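Local coordinates for putative membrane anchored protein (Corynebacterium diphtheriae, PDB 3LSO) that is of unknown function but is probably a surface protein held to the cell membrane, built almost wholly of beta domains, at residues Ser298-Ile303 against Ser327-Lys332; Thr357-Lys362 against Ser408-Ser413. One frame throughout, in Å; residues are numbered along the deposited sequence.

Contact 1 (Ser298-Ile303 against Ser327-Lys332); sequences SYTGLI and SLLPNK
S298, Y299 and T300 pair with L329, L328 and S327 as two antiparallel strands. The segment axes come within 4.7 Å and run at 149° to each other. Four backbone hydrogen bonds tie them. T300 and S327 bond to each other twice: T300 N reaches S327 O at 3.1 Å, and S327 N gives a nearly straight bond to T300 O at 2.9 Å. L329 N holds S298 O at 2.7 Å, but the return bond from S298 N to L329 O is long and weak. Between these two hydrogen-bonded pairs lies the non-hydrogen-bonded pair Y299 and L328. Here the CA of Y299 makes a CA-H...O contact to S327 O.

The apolar contacts fall on both faces. On one face the Y299 ring slants past L328, with CE2 4.1 Å from L328 CG. CG of Y299 lies anti to its own carbonyl carbon (chi1 -55°), which swings the ring beside L328. On the other face, T300 places its methyl between S327 and L329. CG2 of T300 is 3.8 Å from S327 CB and 3.8 Å from L329 CD1. S298 OG lies 4.0 Å from L329 CD1.

The polar ends turn elsewhere. The Y299 hydroxyl is hydrogen-bonded to D295 and K435, which hold the hydroxyl end of the ring in place. S327 OG bonds T411 OG1.

The face bearing Y299 and L328 is turned inward, onto M431 of strand 425-435 and V337 of strand 335-343, strands of the sheet packed against this face. Strand 298-303 is one of the two edge strands, within this chain, of a four-stranded antiparallel sheet. Strand 321-329 is next, and its other edge pairs with strand 410-417.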
loop_
_atom_site.group_PDB
_atom_site.type_symbol
_atom_site.label_atom_id
_atom_site.label_comp_id
_atom_site.label_asym_id
_atom_site.label_seq_id
_atom_site.Cartn_x
_atom_site.Cartn_y
_atom_site.Cartn_z
ATOM N N SER B 298 13.093 18.501 -22.727
ATOM C CA SER B 298 12.176 18.275 -21.640
ATOM C C SER B 298 12.161 19.514 -20.740
ATOM O O SER B 298 13.032 20.374 -20.894
ATOM C CB SER B 298 12.479 16.952 -20.921
ATOM O OG SER B 298 13.509 17.098 -19.968
ATOM N N TYR B 299 11.157 19.611 -19.863
ATOM C CA TYR B 299 10.875 20.824 -19.118
ATOM C C TYR B 299 10.729 20.596 -17.613
ATOM O O TYR B 299 10.352 19.519 -17.149
ATOM C CB TYR B 299 9.576 21.447 -19.646
ATOM C CG TYR B 299 9.596 21.695 -21.121
ATOM C CD1 TYR B 299 9.538 20.644 -22.004
ATOM C CD2 TYR B 299 9.673 22.992 -21.631
ATOM C CE1 TYR B 299 9.586 20.847 -23.361
ATOM C CE2 TYR B 299 9.726 23.227 -23.004
ATOM C CZ TYR B 299 9.681 22.135 -23.863
ATOM O OH TYR B 299 9.726 22.299 -25.232
ATOM N N THR B 300 10.992 21.647 -16.852
ATOM C CA THR B 300 10.713 21.681 -15.414
ATOM C C THR B 300 10.235 23.115 -15.045
ATOM O O THR B 300 10.074 23.981 -15.939
ATOM C CB THR B 300 11.931 21.212 -14.562
ATOM O OG1 THR B 300 11.605 21.299 -13.176
ATOM C CG2 THR B 300 13.115 22.091 -14.773
ATOM N N GLY B 301 9.999 23.367 -13.755
ATOM C CA GLY B 301 9.499 24.652 -13.344
ATOM C C GLY B 301 9.497 24.802 -11.846
ATOM O O GLY B 301 9.983 23.928 -11.128
ATOM N N LEU B 302 8.963 25.926 -11.381
ATOM C CA LEU B 302 8.897 26.254 -9.976
ATOM C C LEU B 302 7.685 27.126 -9.824
ATOM O O LEU B 302 7.418 27.967 -10.691
ATOM C CB LEU B 302 10.112 27.083 -9.551
ATOM C CG LEU B 302 11.519 26.485 -9.482
ATOM C CD1 LEU B 302 12.617 27.561 -9.620
ATOM C CD2 LEU B 302 11.676 25.714 -8.193
ATOM N N ILE B 303 6.936 26.911 -8.745
ATOM C CA ILE B 303 5.918 27.866 -8.317
ATOM C C ILE B 303 6.220 28.236 -6.878
ATOM O O ILE B 303 6.435 27.360 -6.050
ATOM C CB ILE B 303 4.496 27.339 -8.477
ATOM C CG1 ILE B 303 3.503 28.338 -7.891
ATOM C CG2 ILE B 303 4.344 26.013 -7.766
ATOM C CD1 ILE B 303 2.125 28.269 -8.523
ATOM N N SER B 327 11.639 26.184 -17.063
ATOM C CA SER B 327 12.921 25.936 -17.681
ATOM C C SER B 327 12.776 24.956 -18.827
ATOM O O SER B 327 12.155 23.920 -18.669
ATOM C CB SER B 327 13.862 25.324 -16.654
ATOM O OG SER B 327 14.350 26.258 -15.724
ATOM N N LEU B 328 13.365 25.245 -19.975
ATOM C CA LEU B 328 13.534 24.224 -21.012
ATOM C C LEU B 328 14.902 23.600 -20.843
ATOM O O LEU B 328 15.898 24.311 -20.731
ATOM C CB LEU B 328 13.432 24.866 -22.380
ATOM C CG LEU B 328 13.665 24.084 -23.662
ATOM C CD1 LEU B 328 13.438 25.057 -24.758
ATOM C CD2 LEU B 328 15.103 23.516 -23.783
ATOM N N LEU B 329 14.962 22.276 -20.857
ATOM C CA LEU B 329 16.188 21.550 -20.590
ATOM C C LEU B 329 16.721 20.909 -21.875
ATOM O O LEU B 329 16.217 19.875 -22.282
ATOM C CB LEU B 329 15.907 20.486 -19.534
ATOM C CG LEU B 329 15.213 20.989 -18.254
ATOM C CD1 LEU B 329 14.736 19.835 -17.389
ATOM C CD2 LEU B 329 16.084 21.970 -17.427
ATOM N N PRO B 330 17.730 21.521 -22.524
ATOM C CA PRO B 330 18.174 21.027 -23.806
ATOM C C PRO B 330 18.495 19.575 -23.702
ATOM O O PRO B 330 19.021 19.138 -22.675
ATOM C CB PRO B 330 19.476 21.788 -24.051
ATOM C CG PRO B 330 19.325 22.983 -23.349
ATOM C CD PRO B 330 18.539 22.668 -22.109
ATOM N N ASN B 331 18.174 18.823 -24.744
ATOM C CA ASN B 331 18.566 17.439 -24.776
ATOM C C ASN B 331 20.039 17.275 -25.127
ATOM O O ASN B 331 20.719 16.497 -24.488
ATOM C CB ASN B 331 17.706 16.661 -25.745
ATOM C CG ASN B 331 17.930 15.161 -25.633
ATOM O OD1 ASN B 331 19.065 14.681 -25.654
ATOM N ND2 ASN B 331 16.844 14.412 -25.518
ATOM N N LYS B 332 20.525 17.980 -26.143
ATOM C CA LYS B 332 21.926 17.909 -26.541
ATOM C C LYS B 332 22.373 19.335 -26.712
ATOM O O LYS B 332 21.583 20.225 -26.561
ATOM C CB LYS B 332 22.043 17.173 -27.880
ATOM C CG LYS B 332 21.219 17.857 -29.001
ATOM C CD LYS B 332 21.349 17.169 -30.371
ATOM C CE LYS B 332 20.941 18.130 -31.508
ATOM N NZ LYS B 332 20.311 17.394 -32.644
#

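Contact 2 (Thr357-Lys362 against Ser408-Ser413)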
loop_
_atom_site.group_PDB
_atom_site.type_symbol
_atom_site.label_atom_id
_atom_site.label_comp_id
_atom_site.label_asym_id
_atom_site.label_seq_id
_atom_site.Cartn_x
_atom_site.Cartn_y
_atom_site.Cartn_z
ATOM N N THR B 357 14.502 36.487 -18.600
ATOM C CA THR B 357 15.212 35.225 -18.874
ATOM C C THR B 357 16.622 35.194 -18.257
ATOM O O THR B 357 17.123 36.242 -17.878
ATOM C CB THR B 357 15.364 34.982 -20.390
ATOM O OG1 THR B 357 15.937 36.129 -21.028
ATOM C CG2 THR B 357 14.056 34.681 -21.031
ATOM N N ASN B 358 17.229 33.996 -18.178
ATOM C CA ASN B 358 18.659 33.723 -17.863
ATOM C C ASN B 358 19.650 34.388 -18.752
ATOM O O ASN B 358 20.729 33.793 -19.001
ATOM C CB ASN B 358 19.051 32.405 -18.487
ATOM C CG ASN B 358 18.467 31.271 -17.897
ATOM O OD1 ASN B 358 19.049 30.654 -17.044
ATOM N ND2 ASN B 358 17.374 30.860 -18.457
ATOM N N TYR B 359 19.285 35.450 -19.428
ATOM C CA TYR B 359 20.167 35.901 -20.489
ATOM C C TYR B 359 19.455 37.055 -21.088
ATOM O O TYR B 359 18.218 37.060 -21.094
ATOM C CB TYR B 359 20.416 34.791 -21.528
ATOM C CG TYR B 359 19.192 34.113 -22.129
ATOM C CD1 TYR B 359 18.481 34.691 -23.172
ATOM C CD2 TYR B 359 18.775 32.866 -21.692
ATOM C CE1 TYR B 359 17.364 34.055 -23.731
ATOM C CE2 TYR B 359 17.675 32.209 -22.271
ATOM C CZ TYR B 359 16.964 32.808 -23.279
ATOM O OH TYR B 359 15.839 32.177 -23.830
ATOM N N SER B 360 20.210 38.034 -21.578
ATOM C CA SER B 360 19.585 39.242 -22.087
ATOM C C SER B 360 18.687 38.858 -23.251
ATOM O O SER B 360 18.996 37.947 -24.038
ATOM C CB SER B 360 20.603 40.323 -22.450
ATOM O OG SER B 360 21.592 39.788 -23.277
ATOM N N SER B 361 17.529 39.494 -23.308
ATOM C CA SER B 361 16.512 39.067 -24.259
ATOM C C SER B 361 15.592 40.197 -24.541
ATOM O O SER B 361 15.551 41.164 -23.783
ATOM C CB SER B 361 15.719 37.864 -23.754
ATOM O OG SER B 361 15.300 38.099 -22.450
ATOM N N LYS B 362 14.897 40.093 -25.655
ATOM C CA LYS B 362 13.965 41.116 -26.020
ATOM C C LYS B 362 12.564 40.567 -25.918
ATOM O O LYS B 362 12.324 39.422 -26.257
ATOM C CB LYS B 362 14.346 41.721 -27.368
ATOM C CG LYS B 362 15.426 42.861 -27.171
ATOM C CD LYS B 362 16.218 43.212 -28.431
ATOM C CE LYS B 362 16.805 44.650 -28.406
ATOM N NZ LYS B 362 17.854 44.850 -27.346
ATOM N N SER B 408 22.546 23.691 -20.335
ATOM C CA SER B 408 22.067 24.236 -19.075
ATOM C C SER B 408 20.697 24.897 -19.292
ATOM O O SER B 408 20.437 25.485 -20.357
ATOM C CB SER B 408 23.102 25.177 -18.462
ATOM O OG SER B 408 23.054 26.431 -19.102
ATOM N N PRO B 409 19.797 24.794 -18.290
ATOM C CA PRO B 409 18.411 25.223 -18.460
ATOM C C PRO B 409 18.282 26.602 -19.076
ATOM O O PRO B 409 19.025 27.505 -18.693
ATOM C CB PRO B 409 17.900 25.283 -17.027
ATOM C CG PRO B 409 18.741 24.331 -16.264
ATOM C CD PRO B 409 20.090 24.460 -16.879
ATOM N N GLN B 410 17.348 26.750 -20.020
ATOM C CA GLN B 410 16.924 28.055 -20.553
ATOM C C GLN B 410 15.645 28.487 -19.809
ATOM O O GLN B 410 14.594 27.899 -19.984
ATOM C CB GLN B 410 16.642 27.969 -22.055
ATOM C CG GLN B 410 17.703 27.246 -22.908
ATOM C CD GLN B 410 19.060 27.934 -22.918
ATOM O OE1 GLN B 410 19.969 27.556 -22.191
ATOM N NE2 GLN B 410 19.201 28.940 -23.751
ATOM N N THR B 411 15.718 29.504 -18.971
ATOM C CA THR B 411 14.656 29.773 -18.014
ATOM C C THR B 411 13.975 31.129 -18.212
ATOM O O THR B 411 14.621 32.162 -18.403
ATOM C CB THR B 411 15.214 29.682 -16.588
ATOM O OG1 THR B 411 15.800 28.389 -16.402
ATOM C CG2 THR B 411 14.140 29.875 -15.558
ATOM N N VAL B 412 12.658 31.130 -18.165
ATOM C CA VAL B 412 11.962 32.376 -18.027
ATOM C C VAL B 412 11.209 32.348 -16.672
ATOM O O VAL B 412 10.665 31.312 -16.269
ATOM C CB VAL B 412 11.060 32.569 -19.224
ATOM C CG1 VAL B 412 10.426 31.272 -19.583
ATOM C CG2 VAL B 412 10.007 33.605 -18.934
ATOM N N SER B 413 11.249 33.448 -15.939
ATOM C CA SER B 413 10.482 33.575 -14.700
ATOM C C SER B 413 9.713 34.878 -14.642
ATOM O O SER B 413 10.079 35.874 -15.277
ATOM C CB SER B 413 11.378 33.440 -13.474
ATOM O OG SER B 413 12.385 34.429 -13.435
#
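T357 turns its methyl CG2 anti to the carbonyl carbon and beside its own N, with OG1 at chi1 52°. The methyl then meets V412, CG2 to CB 4.1 Å, while OG1 turns back to its own segment. Y359 has a similar first torsion, also 52°, which brings its ring near the Q410 side chain and sets one face over T357 OG1, offset toward the rim. T357 and V412 are an antiparallel non-hydrogen-bonded pair, with CA atoms 4.4 Å apart.

T411 O accepts the one hydrogen bond assigned between the segments. N358 N bonds it at 3.2 Å, in the carbonyl plane, and the CA of T357 adds a CA-H...O contact of 3.2 Å. The N358 side chain reaches toward T411, but its amide is modelled too close to the T411 backbone, and its exact placement is doubtful.

T357 OG1 is hydrogen-bonded to Y359 O, linking the residues on either side of N358. T357, Y359 and V412 all touch I340 of strand 335-343.

One bridge and one N-H...O bond mark the end of an antiparallel strand pair. The contact is structural packing, where the chain turns out of strand 349-357 toward strand 361-366.

Contact 1 and contact 2 have centres 11 Å apart and both reach the same four-stranded antiparallel sheet. Its order is 298-303, 321-329, 410-417, 349-357. Contact 1 joins the first two strands; contact 2 touches the last two, where strand 349-357 ends. The central pair, 321-329 with 410-417, joins them through a probable backbone hydrogen bond from L328 N to Q410 O and, just before strand 410-417 begins, through L329 packed on P409. Along the chain, contact 1 closes before contact 2 opens. Strand 410-417 thus returns late in sequence to fill the middle of the sheet, tying distant parts of the chain into one domain of this elongated protein.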